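Local coordinates for ATP-dependent DNA helicase PIF1 (Candida albicans, PDB 7OTJ), which probably couples ATP hydrolysis to 5'-3' unwinding of DNA, including G-quadruplexes, to maintain nuclear and mitochondrial genome stability, at residues A[22-27]-A[142-147]; A[29-34]-A[184-189]; A[146-151]-A[470-475]; A[203-208]-A[497-502]. All coordinates share one frame; numbering follows the deposited sequence.

Interaction 1 of 4, residues A[22-27]-A[142-147]. With ALF (tetrafluoroaluminate ion), chain F.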
# COMPACT_ATOMS: atom_id res chain seq x y z
N PHE A 22 -14.51 -3.24 13.59
CA PHE A 22 -13.68 -2.22 12.96
C PHE A 22 -13.03 -1.41 14.07
O PHE A 22 -13.72 -0.95 14.99
CB PHE A 22 -14.54 -1.33 12.06
CG PHE A 22 -13.93 0.01 11.73
CD1 PHE A 22 -12.75 0.10 11.00
CD2 PHE A 22 -14.57 1.18 12.10
CE1 PHE A 22 -12.22 1.33 10.68
CE2 PHE A 22 -14.05 2.41 11.78
CZ PHE A 22 -12.87 2.49 11.07
N TYR A 23 -11.72 -1.27 14.03
CA TYR A 23 -11.04 -0.43 15.00
C TYR A 23 -10.29 0.68 14.27
O TYR A 23 -9.70 0.46 13.21
CB TYR A 23 -10.14 -1.24 15.94
CG TYR A 23 -8.87 -1.81 15.36
CD1 TYR A 23 -7.66 -1.13 15.48
CD2 TYR A 23 -8.86 -3.06 14.75
CE1 TYR A 23 -6.49 -1.67 14.98
CE2 TYR A 23 -7.69 -3.61 14.25
CZ TYR A 23 -6.51 -2.91 14.37
OH TYR A 23 -5.34 -3.44 13.88
N THR A 24 -10.38 1.88 14.83
CA THR A 24 -9.91 3.08 14.15
C THR A 24 -9.06 3.96 15.06
O THR A 24 -8.79 3.60 16.21
CB THR A 24 -11.11 3.85 13.60
OG1 THR A 24 -10.67 4.79 12.60
CG2 THR A 24 -11.85 4.58 14.71
N GLY A 25 -8.67 5.12 14.55
CA GLY A 25 -7.82 6.05 15.28
C GLY A 25 -7.02 6.88 14.30
O GLY A 25 -6.86 6.53 13.14
N SER A 26 -6.48 7.99 14.81
CA SER A 26 -5.77 8.93 13.96
C SER A 26 -4.52 8.28 13.36
O SER A 26 -4.14 7.16 13.71
CB SER A 26 -5.35 10.18 14.75
OG SER A 26 -6.45 10.94 15.22
N ALA A 27 -3.90 9.00 12.43
CA ALA A 27 -2.67 8.52 11.81
C ALA A 27 -1.60 8.24 12.86
O ALA A 27 -1.37 9.06 13.75
CB ALA A 27 -2.16 9.54 10.80
N CYS A 142 -9.68 -2.19 9.63
CA CYS A 142 -8.72 -1.35 10.33
C CYS A 142 -8.36 -0.17 9.44
O CYS A 142 -7.98 -0.36 8.29
CB CYS A 142 -7.47 -2.16 10.69
SG CYS A 142 -6.11 -1.20 11.37
N GLY A 143 -8.48 1.04 9.98
CA GLY A 143 -8.10 2.21 9.21
C GLY A 143 -8.69 3.48 9.81
O GLY A 143 -9.06 3.52 10.98
N ASP A 144 -8.76 4.51 8.96
CA ASP A 144 -9.11 5.85 9.40
C ASP A 144 -9.83 6.52 8.24
O ASP A 144 -9.21 6.78 7.20
CB ASP A 144 -7.86 6.63 9.82
CG ASP A 144 -8.17 8.05 10.30
OD1 ASP A 144 -9.36 8.36 10.55
OD2 ASP A 144 -7.22 8.85 10.43
N PHE A 145 -11.13 6.77 8.39
CA PHE A 145 -11.89 7.35 7.28
C PHE A 145 -11.61 8.83 7.06
O PHE A 145 -12.05 9.38 6.05
CB PHE A 145 -13.39 7.10 7.48
CG PHE A 145 -13.80 5.67 7.27
CD1 PHE A 145 -13.84 5.12 5.99
CD2 PHE A 145 -14.16 4.86 8.34
CE1 PHE A 145 -14.22 3.79 5.79
CE2 PHE A 145 -14.54 3.54 8.15
CZ PHE A 145 -14.57 3.01 6.88
N TYR A 146 -10.88 9.50 7.97
CA TYR A 146 -10.40 10.85 7.68
C TYR A 146 -9.22 10.84 6.71
O TYR A 146 -8.79 11.91 6.27
CB TYR A 146 -9.98 11.58 8.97
CG TYR A 146 -11.14 12.21 9.71
CD1 TYR A 146 -12.04 13.04 9.06
CD2 TYR A 146 -11.34 11.97 11.07
CE1 TYR A 146 -13.10 13.62 9.73
CE2 TYR A 146 -12.41 12.54 11.74
CZ TYR A 146 -13.28 13.36 11.07
OH TYR A 146 -14.35 13.94 11.72
N GLN A 147 -8.71 9.66 6.38
CA GLN A 147 -7.65 9.48 5.41
C GLN A 147 -8.29 9.26 4.03
O GLN A 147 -9.47 9.56 3.83
CB GLN A 147 -6.72 8.36 5.87
CG GLN A 147 -6.05 8.70 7.23
CD GLN A 147 -4.86 7.82 7.57
OE1 GLN A 147 -4.23 7.24 6.70
NE2 GLN A 147 -4.55 7.73 8.86
AL ALF F . -1.56 5.18 9.34
F1 ALF F . -2.07 3.57 8.80
F2 ALF F . -1.03 6.80 9.89
F3 ALF F . -3.16 5.38 10.11
F4 ALF F . 0.08 4.97 8.65
O HOH W 1 -2.53 5.74 7.20
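Cys-142 lies on the ring of Tyr-23 where strands 21-25 and 138-143 run parallel. Its CB sits over the ring face, 4.2 Å from the centroid of the Tyr-23 ring. With SG anti to the backbone N (chi1 173°), the sulfur then leads out toward the phenol end. SG comes 3.5 Å from Tyr-23 CZ, obliquely to the ring. This is a sulfur-aromatic contact. The phenol OH is bonded to Lys-31 O. Phe-22 turns its ring edge to the backbone, with CE1 3.8 Å from Gly-143 N. Its CZ meets Phe-145 CE2 at 3.5 Å, the two ring planes inclined at 55°. Thr-24 OG1 donates to Gly-143 O at 2.6 Å, in the carbonyl plane and on a lone pair. Beyond the strands, Asp-144 OD1 accepts from Tyr-146 N in an Asx turn. Its OD2 takes Gln-147 NE2 on the anti lone pair and also forms a salt bridge with Arg-206. The same NE2 donates to F3 of tetrafluoroaluminate at 3.0 Å and lies 3.6 Å from Ala-27 CB. Asp-144 thus probably positions the Gln-147 amide from the second shell, where tetrafluoroaluminate stands in for the phosphoryl group being transferred.

Interaction 2 of 4, residues A[29-34]-A[184-189]. With MG (magnesium ion), chain G; ADP (adenosine-5'-diphosphate), chain E.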
# COMPACT_ATOMS: atom_id res chain seq x y z
N THR A 29 -1.49 5.89 15.22
CA THR A 29 -1.95 5.41 16.51
C THR A 29 -1.57 3.95 16.79
O THR A 29 -2.03 3.39 17.79
CB THR A 29 -3.47 5.59 16.60
OG1 THR A 29 -4.07 5.18 15.37
CG2 THR A 29 -3.81 7.04 16.88
N GLY A 30 -0.71 3.36 15.97
CA GLY A 30 -0.31 1.98 16.19
C GLY A 30 -1.31 0.95 15.72
O GLY A 30 -1.35 -0.15 16.27
N LYS A 31 -2.13 1.28 14.72
CA LYS A 31 -3.14 0.34 14.25
C LYS A 31 -2.49 -0.85 13.55
O LYS A 31 -2.80 -2.01 13.85
CB LYS A 31 -4.13 1.05 13.32
CG LYS A 31 -5.07 2.03 14.03
CD LYS A 31 -6.12 2.60 13.08
CE LYS A 31 -5.51 3.41 11.94
NZ LYS A 31 -5.01 4.76 12.34
N SER A 32 -1.56 -0.59 12.63
CA SER A 32 -0.94 -1.69 11.89
C SER A 32 0.01 -2.49 12.77
O SER A 32 0.14 -3.71 12.61
CB SER A 32 -0.21 -1.17 10.65
OG SER A 32 -1.11 -0.56 9.76
N VAL A 33 0.70 -1.82 13.69
CA VAL A 33 1.55 -2.54 14.63
C VAL A 33 0.73 -3.53 15.44
O VAL A 33 1.12 -4.68 15.62
CB VAL A 33 2.31 -1.55 15.54
CG1 VAL A 33 3.00 -2.27 16.67
CG2 VAL A 33 3.30 -0.76 14.71
N LEU A 34 -0.42 -3.08 15.94
CA LEU A 34 -1.35 -4.00 16.60
C LEU A 34 -1.83 -5.08 15.64
O LEU A 34 -1.90 -6.26 16.01
CB LEU A 34 -2.53 -3.21 17.16
CG LEU A 34 -3.76 -4.02 17.58
CD1 LEU A 34 -3.41 -5.02 18.68
CD2 LEU A 34 -4.84 -3.06 18.03
N ILE A 184 -13.91 0.28 17.89
CA ILE A 184 -13.00 0.66 18.96
C ILE A 184 -12.05 1.71 18.41
O ILE A 184 -11.59 1.60 17.26
CB ILE A 184 -12.22 -0.54 19.51
CG1 ILE A 184 -13.17 -1.67 19.91
CG2 ILE A 184 -11.37 -0.13 20.71
CD1 ILE A 184 -12.48 -2.96 20.29
N THR A 185 -11.77 2.74 19.21
CA THR A 185 -10.95 3.87 18.80
C THR A 185 -9.67 3.90 19.62
O THR A 185 -9.73 4.01 20.85
CB THR A 185 -11.72 5.18 18.94
OG1 THR A 185 -12.85 5.17 18.05
CG2 THR A 185 -10.81 6.38 18.61
N LEU A 186 -8.53 3.74 18.95
CA LEU A 186 -7.24 4.02 19.56
C LEU A 186 -7.01 5.53 19.62
O LEU A 186 -7.26 6.24 18.64
CB LEU A 186 -6.12 3.35 18.77
CG LEU A 186 -6.05 1.82 18.77
CD1 LEU A 186 -4.86 1.36 17.94
CD2 LEU A 186 -5.95 1.30 20.19
N LYS A 187 -6.48 6.02 20.75
CA LYS A 187 -6.37 7.45 20.96
C LYS A 187 -4.95 7.98 21.09
O LYS A 187 -4.74 9.17 20.88
CB LYS A 187 -7.16 7.88 22.21
CG LYS A 187 -8.68 7.95 22.00
CD LYS A 187 -9.42 7.30 23.16
CE LYS A 187 -9.05 7.94 24.50
NZ LYS A 187 -9.81 7.34 25.64
N GLU A 188 -3.97 7.14 21.42
CA GLU A 188 -2.61 7.60 21.67
C GLU A 188 -1.80 7.56 20.38
O GLU A 188 -1.60 6.49 19.80
CB GLU A 188 -1.95 6.73 22.75
CG GLU A 188 -0.50 7.08 23.03
CD GLU A 188 0.15 6.12 24.01
OE1 GLU A 188 1.22 6.46 24.56
OE2 GLU A 188 -0.41 5.02 24.24
N ILE A 189 -1.28 8.72 19.98
CA ILE A 189 -0.51 8.85 18.74
C ILE A 189 0.95 8.58 19.06
O ILE A 189 1.53 9.22 19.94
CB ILE A 189 -0.71 10.23 18.11
CG1 ILE A 189 -2.11 10.34 17.52
CG2 ILE A 189 0.35 10.53 17.05
CD1 ILE A 189 -2.44 11.68 16.95
MG MG G . -1.68 1.71 9.34
PB ADP E . -1.13 3.45 12.12
O1B ADP E . -2.32 3.72 13.02
O2B ADP E . -1.21 2.17 11.32
O3B ADP E . -0.68 4.65 11.32
PA ADP E . 1.43 2.38 12.76
O1A ADP E . 1.17 0.95 13.16
O2A ADP E . 1.94 2.70 11.38
O3A ADP E . 0.11 3.23 13.12
O5' ADP E . 2.46 3.04 13.80
C5' ADP E . 3.23 4.17 13.43
C4' ADP E . 4.48 4.22 14.29
O4' ADP E . 4.11 4.12 15.67
C3' ADP E . 5.37 3.03 13.98
O3' ADP E . 6.67 3.52 13.63
C2' ADP E . 5.46 2.23 15.26
O2' ADP E . 6.81 1.83 15.51
C1' ADP E . 4.96 3.19 16.33
N9 ADP E . 4.17 2.46 17.35
C8 ADP E . 3.00 1.83 17.12
N7 ADP E . 2.53 1.26 18.26
C5 ADP E . 3.41 1.53 19.24
C6 ADP E . 3.53 1.24 20.69
N6 ADP E . 2.58 0.51 21.33
N1 ADP E . 4.62 1.71 21.34
C2 ADP E . 5.57 2.43 20.71
N3 ADP E . 5.52 2.74 19.40
C4 ADP E . 4.49 2.32 18.63
O HOH W 2 -2.95 4.11 19.93
O HOH W 3 -3.65 1.40 9.64
O HOH W 4 0.46 1.73 9.25
O HOH W 5 -1.39 1.17 7.43
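Leu-186 meets Thr-29 at a flat group, the peptide after Thr-29. Leu-186 CD1 lies to one side of its plane, out by the oxygen, 3.5 Å from Thr-29 O. Water 2 bridges this oxygen and Glu-188 O, donating to both. The other flat group is the adenine. Val-33 CG1 lies on one side of its plane, beyond the N7/C8 rim, 3.9 Å from ADP N7. Gly-30 CA comes near the N7 edge, 3.6 Å from ADP N7, with no room for a side chain. Thr-29 CG2 reaches Ile-189 CG1 at 3.8 Å; its OG1 turns to Ser-26 O. Lys-31 and Leu-186 lie alongside, pointing opposite ways, Lys-31 CG 4.0 Å from Leu-186 CD1. The lysine chain bends at chi3 (-63°) and curls round the beta phosphate. NZ then donates to ADP O1B at 3.0 Å and to Gly-25 O. Lys-31 N donates to the same O1B, Ser-32 N to O2B and Val-33 N to O1A. Ser-32 OG binds magnesium at 2.4 Å. In this Walker A P-loop, Gly-30 is the N-cap of helix 31-45, whose first amides hold the phosphates. Border strand 182-186 packs Leu-186 against this loop, and helix 6-16 touches both Leu-34 and Leu-186.

Interaction 3 of 4, residues A[146-151]-A[470-475]. With ALF (tetrafluoroaluminate ion), chain F; nucleotides of chain C.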
# COMPACT_ATOMS: atom_id res chain seq x y z
N TYR A 146 -10.88 9.50 7.97
CA TYR A 146 -10.40 10.85 7.68
C TYR A 146 -9.22 10.84 6.71
O TYR A 146 -8.79 11.91 6.27
CB TYR A 146 -9.98 11.58 8.97
CG TYR A 146 -11.14 12.21 9.71
CD1 TYR A 146 -12.04 13.04 9.06
CD2 TYR A 146 -11.34 11.97 11.07
CE1 TYR A 146 -13.10 13.62 9.73
CE2 TYR A 146 -12.41 12.54 11.74
CZ TYR A 146 -13.28 13.36 11.07
OH TYR A 146 -14.35 13.94 11.72
N GLN A 147 -8.71 9.66 6.38
CA GLN A 147 -7.65 9.48 5.41
C GLN A 147 -8.29 9.26 4.03
O GLN A 147 -9.47 9.56 3.83
CB GLN A 147 -6.72 8.36 5.87
CG GLN A 147 -6.05 8.70 7.23
CD GLN A 147 -4.86 7.82 7.57
OE1 GLN A 147 -4.23 7.24 6.70
NE2 GLN A 147 -4.55 7.73 8.86
N LEU A 148 -7.50 8.86 3.04
CA LEU A 148 -7.94 8.94 1.66
C LEU A 148 -9.21 8.12 1.42
O LEU A 148 -9.31 6.98 1.90
CB LEU A 148 -6.82 8.48 0.73
CG LEU A 148 -5.75 9.58 0.59
CD1 LEU A 148 -4.43 9.06 0.03
CD2 LEU A 148 -6.29 10.71 -0.26
N PRO A 149 -10.20 8.66 0.72
CA PRO A 149 -11.43 7.91 0.42
C PRO A 149 -11.18 6.93 -0.71
O PRO A 149 -10.09 6.92 -1.30
CB PRO A 149 -12.40 9.02 -0.00
CG PRO A 149 -11.52 10.03 -0.65
CD PRO A 149 -10.27 10.03 0.19
N PRO A 150 -12.15 6.07 -1.03
CA PRO A 150 -12.00 5.19 -2.20
C PRO A 150 -11.79 6.00 -3.47
O PRO A 150 -12.38 7.05 -3.66
CB PRO A 150 -13.33 4.42 -2.24
CG PRO A 150 -13.88 4.52 -0.88
CD PRO A 150 -13.43 5.83 -0.33
N VAL A 151 -10.96 5.47 -4.36
CA VAL A 151 -10.64 6.16 -5.60
C VAL A 151 -11.83 6.07 -6.56
O VAL A 151 -12.34 4.98 -6.83
CB VAL A 151 -9.36 5.60 -6.23
CG1 VAL A 151 -9.12 6.23 -7.60
CG2 VAL A 151 -8.17 5.85 -5.31
N ILE A 470 -2.75 18.78 -4.68
CA ILE A 470 -3.69 18.05 -3.83
C ILE A 470 -5.11 18.31 -4.32
O ILE A 470 -5.53 19.46 -4.49
CB ILE A 470 -3.53 18.46 -2.35
CG1 ILE A 470 -2.62 17.48 -1.60
CG2 ILE A 470 -4.86 18.43 -1.64
CD1 ILE A 470 -1.26 17.30 -2.20
N PHE A 471 -5.85 17.23 -4.55
CA PHE A 471 -7.17 17.33 -5.16
C PHE A 471 -8.25 16.59 -4.38
O PHE A 471 -9.43 16.69 -4.75
CB PHE A 471 -7.14 16.78 -6.59
CG PHE A 471 -6.63 15.36 -6.68
CD1 PHE A 471 -7.50 14.29 -6.57
CD2 PHE A 471 -5.28 15.10 -6.87
CE1 PHE A 471 -7.03 12.98 -6.64
CE2 PHE A 471 -4.81 13.80 -6.94
CZ PHE A 471 -5.69 12.74 -6.82
N GLU A 472 -7.90 15.90 -3.29
CA GLU A 472 -8.81 14.94 -2.67
C GLU A 472 -8.86 15.14 -1.16
O GLU A 472 -7.87 15.52 -0.53
CB GLU A 472 -8.36 13.50 -2.99
CG GLU A 472 -9.27 12.40 -2.48
CD GLU A 472 -10.61 12.36 -3.19
OE1 GLU A 472 -11.54 13.07 -2.77
OE2 GLU A 472 -10.72 11.62 -4.19
N ASN A 473 -10.03 14.85 -0.59
CA ASN A 473 -10.21 14.89 0.85
C ASN A 473 -9.22 13.96 1.53
O ASN A 473 -8.92 12.87 1.04
CB ASN A 473 -11.63 14.46 1.23
CG ASN A 473 -12.69 15.36 0.64
OD1 ASN A 473 -12.52 16.58 0.58
ND2 ASN A 473 -13.79 14.76 0.20
N GLY A 474 -8.74 14.39 2.70
CA GLY A 474 -7.78 13.63 3.48
C GLY A 474 -6.41 13.48 2.87
O GLY A 474 -5.52 12.92 3.54
N GLN A 475 -6.18 13.95 1.64
CA GLN A 475 -4.87 13.81 1.02
C GLN A 475 -3.80 14.65 1.72
O GLN A 475 -2.66 14.20 1.90
CB GLN A 475 -4.96 14.17 -0.47
CG GLN A 475 -3.82 13.63 -1.32
CD GLN A 475 -4.08 13.82 -2.81
OE1 GLN A 475 -4.83 14.71 -3.21
NE2 GLN A 475 -3.47 12.97 -3.63
AL ALF F . -1.56 5.18 9.34
F1 ALF F . -2.07 3.57 8.80
F2 ALF F . -1.03 6.80 9.89
F3 ALF F . -3.16 5.38 10.11
F4 ALF F . 0.08 4.97 8.65
OP3 DT C 1 -4.09 16.90 -14.48
P DT C 1 -3.38 16.99 -13.18
OP1 DT C 1 -3.54 18.36 -12.63
OP2 DT C 1 -2.01 16.46 -13.37
O5' DT C 1 -4.14 15.99 -12.20
C5' DT C 1 -4.46 14.68 -12.65
C4' DT C 1 -4.46 13.72 -11.48
O4' DT C 1 -5.30 14.25 -10.42
C3' DT C 1 -5.02 12.34 -11.77
O3' DT C 1 -4.49 11.40 -10.83
C2' DT C 1 -6.51 12.57 -11.55
C1' DT C 1 -6.48 13.48 -10.32
N1 DT C 1 -7.63 14.43 -10.23
C2 DT C 1 -8.88 13.95 -9.88
O2 DT C 1 -9.12 12.78 -9.66
N3 DT C 1 -9.86 14.92 -9.82
C4 DT C 1 -9.71 16.28 -10.05
O4 DT C 1 -10.64 17.06 -9.97
C5 DT C 1 -8.37 16.70 -10.40
C7 DT C 1 -8.08 18.15 -10.67
C6 DT C 1 -7.41 15.77 -10.47
P DT C 3 -1.70 5.89 -7.53
OP1 DT C 3 -0.39 5.82 -6.83
OP2 DT C 3 -1.73 5.97 -9.01
O5' DT C 3 -2.61 4.64 -7.09
C5' DT C 3 -2.86 4.41 -5.71
C4' DT C 3 -4.02 3.45 -5.49
O4' DT C 3 -5.24 4.04 -5.98
C3' DT C 3 -3.91 2.11 -6.20
O3' DT C 3 -3.21 1.20 -5.38
C2' DT C 3 -5.37 1.69 -6.37
C1' DT C 3 -6.11 3.03 -6.48
N1 DT C 3 -6.49 3.39 -7.87
C2 DT C 3 -7.73 3.05 -8.34
O2 DT C 3 -8.55 2.43 -7.67
N3 DT C 3 -7.99 3.45 -9.62
C4 DT C 3 -7.14 4.16 -10.47
O4 DT C 3 -7.45 4.48 -11.61
C5 DT C 3 -5.85 4.49 -9.90
C7 DT C 3 -4.84 5.25 -10.72
C6 DT C 3 -5.60 4.10 -8.65
P DT C 2 -3.17 10.56 -11.20
OP1 DT C 2 -2.01 11.48 -11.14
OP2 DT C 2 -3.48 9.82 -12.44
O5' DT C 2 -3.02 9.52 -9.99
C5' DT C 2 -2.57 9.97 -8.72
C4' DT C 2 -3.34 9.30 -7.59
O4' DT C 2 -4.67 9.84 -7.55
C3' DT C 2 -3.48 7.79 -7.74
O3' DT C 2 -2.49 7.16 -6.96
C2' DT C 2 -4.89 7.49 -7.21
C1' DT C 2 -5.62 8.82 -7.31
N1 DT C 2 -6.65 8.88 -8.41
C2 DT C 2 -7.90 9.37 -8.13
O2 DT C 2 -8.24 9.74 -7.01
N3 DT C 2 -8.76 9.40 -9.19
C4 DT C 2 -8.49 9.00 -10.49
O4 DT C 2 -9.33 9.07 -11.38
C5 DT C 2 -7.15 8.51 -10.72
C7 DT C 2 -6.74 8.06 -12.09
C6 DT C 2 -6.30 8.48 -9.68
O HOH W 1 -2.53 5.74 7.20
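Leu-148 and Pro-149 press against the turn 472-475, and here the contact is close. Leu-148 CD2 sits 3.6 Å from Gln-475 CA and equally near Asn-473 O. Pro-149 CD is 3.3 Å from that same Asn-473 O. The proline ring lies alongside the glutamate chain, Pro-149 CG 3.6 Å from Glu-472 CD. The glutamate chain bends at chi2 (69°), and its OE1 accepts from Asn-473 N on the anti lone pair. Gly-474 has positive phi in a type II turn and lays its CA 3.4 Å from Tyr-146 O. It is also the N-cap of helix 475-481. Residues 146-150 fit motif III of superfamily 1 helicases. The contact joins this loop, after strand 138-143 of the first parallel sheet, to the loop after strand 463-466 of the second, consistent with two RecA-like domains meeting. Glu-472 and Asn-473 are partly exposed. Pro-150 and Val-151 make no close contact with 470-475. Val-151 and Phe-471 turn to the DNA. Phe-471 has DT1 of chain C over one ring face and O4' of DT2 of chain C at its edge, 3.2 Å from CZ. Gln-475 OE1 lies over the opposite face, toward the rim, and accepts from Phe-471 N at 3.0 Å.

Interaction 4 of 4, residues A[203-208]-A[497-502]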
# COMPACT_ATOMS: atom_id res chain seq x y z
N ASN A 203 -3.94 16.82 14.07
CA ASN A 203 -5.33 16.53 14.42
C ASN A 203 -6.28 17.59 13.86
O ASN A 203 -7.41 17.26 13.48
CB ASN A 203 -5.50 16.40 15.93
CG ASN A 203 -5.04 15.06 16.44
OD1 ASN A 203 -4.89 14.11 15.66
ND2 ASN A 203 -4.80 14.98 17.74
N ASN A 204 -5.84 18.85 13.81
CA ASN A 204 -6.69 19.92 13.30
C ASN A 204 -7.05 19.71 11.84
O ASN A 204 -8.08 20.21 11.37
CB ASN A 204 -5.99 21.28 13.48
CG ASN A 204 -5.97 21.75 14.94
OD1 ASN A 204 -6.82 21.38 15.74
ND2 ASN A 204 -4.98 22.58 15.27
N LEU A 205 -6.19 19.01 11.08
CA LEU A 205 -6.45 18.80 9.67
C LEU A 205 -7.60 17.82 9.41
O LEU A 205 -8.16 17.82 8.31
CB LEU A 205 -5.19 18.29 8.98
CG LEU A 205 -3.93 19.15 9.14
CD1 LEU A 205 -2.75 18.46 8.46
CD2 LEU A 205 -4.11 20.58 8.62
N ARG A 206 -7.99 17.03 10.42
CA ARG A 206 -8.89 15.90 10.20
C ARG A 206 -10.26 16.35 9.69
O ARG A 206 -10.75 15.84 8.68
CB ARG A 206 -9.02 15.09 11.49
CG ARG A 206 -7.70 14.43 11.89
CD ARG A 206 -7.78 13.76 13.25
NE ARG A 206 -8.70 12.62 13.28
CZ ARG A 206 -8.43 11.43 12.76
NH1 ARG A 206 -7.33 11.20 12.08
NH2 ARG A 206 -9.30 10.44 12.95
N ASP A 207 -10.90 17.29 10.38
CA ASP A 207 -12.22 17.76 9.98
C ASP A 207 -12.19 18.80 8.86
O ASP A 207 -13.26 19.22 8.41
CB ASP A 207 -12.99 18.33 11.18
CG ASP A 207 -12.19 19.36 11.94
OD1 ASP A 207 -10.98 19.13 12.16
OD2 ASP A 207 -12.77 20.39 12.33
N GLY A 208 -11.01 19.25 8.43
CA GLY A 208 -10.90 20.20 7.35
C GLY A 208 -10.75 21.64 7.78
O GLY A 208 -10.19 22.45 7.03
N SER A 497 -6.97 25.63 1.55
CA SER A 497 -7.83 25.16 0.47
C SER A 497 -7.52 23.72 0.07
O SER A 497 -8.39 23.05 -0.50
CB SER A 497 -7.70 26.08 -0.74
OG SER A 497 -6.34 26.23 -1.11
N LYS A 498 -6.31 23.24 0.34
CA LYS A 498 -5.93 21.86 0.06
C LYS A 498 -6.36 20.88 1.15
O LYS A 498 -6.20 19.67 0.94
CB LYS A 498 -4.41 21.75 -0.13
CG LYS A 498 -3.84 22.62 -1.23
CD LYS A 498 -4.33 22.16 -2.60
CE LYS A 498 -3.84 23.10 -3.69
NZ LYS A 498 -4.31 22.67 -5.03
N VAL A 499 -6.86 21.34 2.29
CA VAL A 499 -7.20 20.49 3.43
C VAL A 499 -8.71 20.41 3.53
O VAL A 499 -9.38 21.40 3.87
CB VAL A 499 -6.60 21.00 4.74
CG1 VAL A 499 -6.83 19.97 5.85
CG2 VAL A 499 -5.13 21.32 4.59
N ALA A 500 -9.27 19.23 3.25
CA ALA A 500 -10.72 19.06 3.26
C ALA A 500 -11.06 17.64 3.67
O ALA A 500 -10.26 16.71 3.50
CB ALA A 500 -11.32 19.40 1.89
N SER A 501 -12.26 17.48 4.25
CA SER A 501 -12.79 16.17 4.62
C SER A 501 -14.20 16.01 4.07
O SER A 501 -14.92 16.99 3.88
CB SER A 501 -12.83 15.99 6.14
OG SER A 501 -11.55 15.68 6.65
N HIS A 502 -14.59 14.76 3.83
CA HIS A 502 -15.89 14.48 3.26
C HIS A 502 -16.98 14.63 4.31
O HIS A 502 -16.79 14.26 5.48
CB HIS A 502 -15.93 13.08 2.65
CG HIS A 502 -17.05 12.89 1.66
ND1 HIS A 502 -18.38 12.95 2.02
CD2 HIS A 502 -17.03 12.64 0.33
CE1 HIS A 502 -19.13 12.75 0.95
NE2 HIS A 502 -18.33 12.56 -0.09
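The side chains of Leu-205 and Val-499 meet nearly perpendicular to each other. Val-499 has CG1 anti to its own N (chi1 -172°), which sets this methyl against the leucine. CG1 lies 3.9 Å from Leu-205 CB and at much the same distance from CD2. It also comes 3.5 Å from the backbone O of Leu-205. Both side chains are buried, and helix 475-481 packs against them: Tyr-477 and Leu-480 touch Leu-205, and Ala-476 touches Val-499. Leu-205 O accepts from Gly-208 N at 3.2 Å, so the chain turns as it leaves helix 196-204. Gly-208 has positive phi and no side chain, and its CA lies 4.2 Å from Ala-500 CA. The contact thus joins the end of this helix, in the PIF1-like helicase region, to the extended loop that leads into helix 503-511. His-502 is the N-cap there, with ND1 bonded to Lys-504 N. Ser-501 points toward the 203-208 backbone, its hydroxyl placed doubtfully close to Arg-206 O. Arg-206 and Asp-207 point away from the loop. The arginine side chain runs back toward the nucleotide-binding loop, touching Ser-26 and Tyr-146.

Interactions 1 and 2 have centres about 8 Å apart and share one parallel sheet. Thr-24 N lies 2.7 Å from Ile-184 O, a probable hydrogen bond between neighbouring strands. Together they bring the P-loop, Gln-147 and magnesium to the ADP and tetrafluoroaluminate; Arg-191 and Arg-482 also hydrogen-bond to the tetrafluoroaluminate. Interaction 3 shares Tyr-146 and Gln-147 with interaction 1, so one loop runs from the nucleotide site toward the bound DNA. Interaction 4 lies about 10 Å from interaction 3, centre to centre, and Gly-474 N to Ala-500 O, 2.9 Å, probably bonds them. Its Arg-206 NH1 reaches back to Asp-144 OD2 of interaction 1 at 2.9 Å.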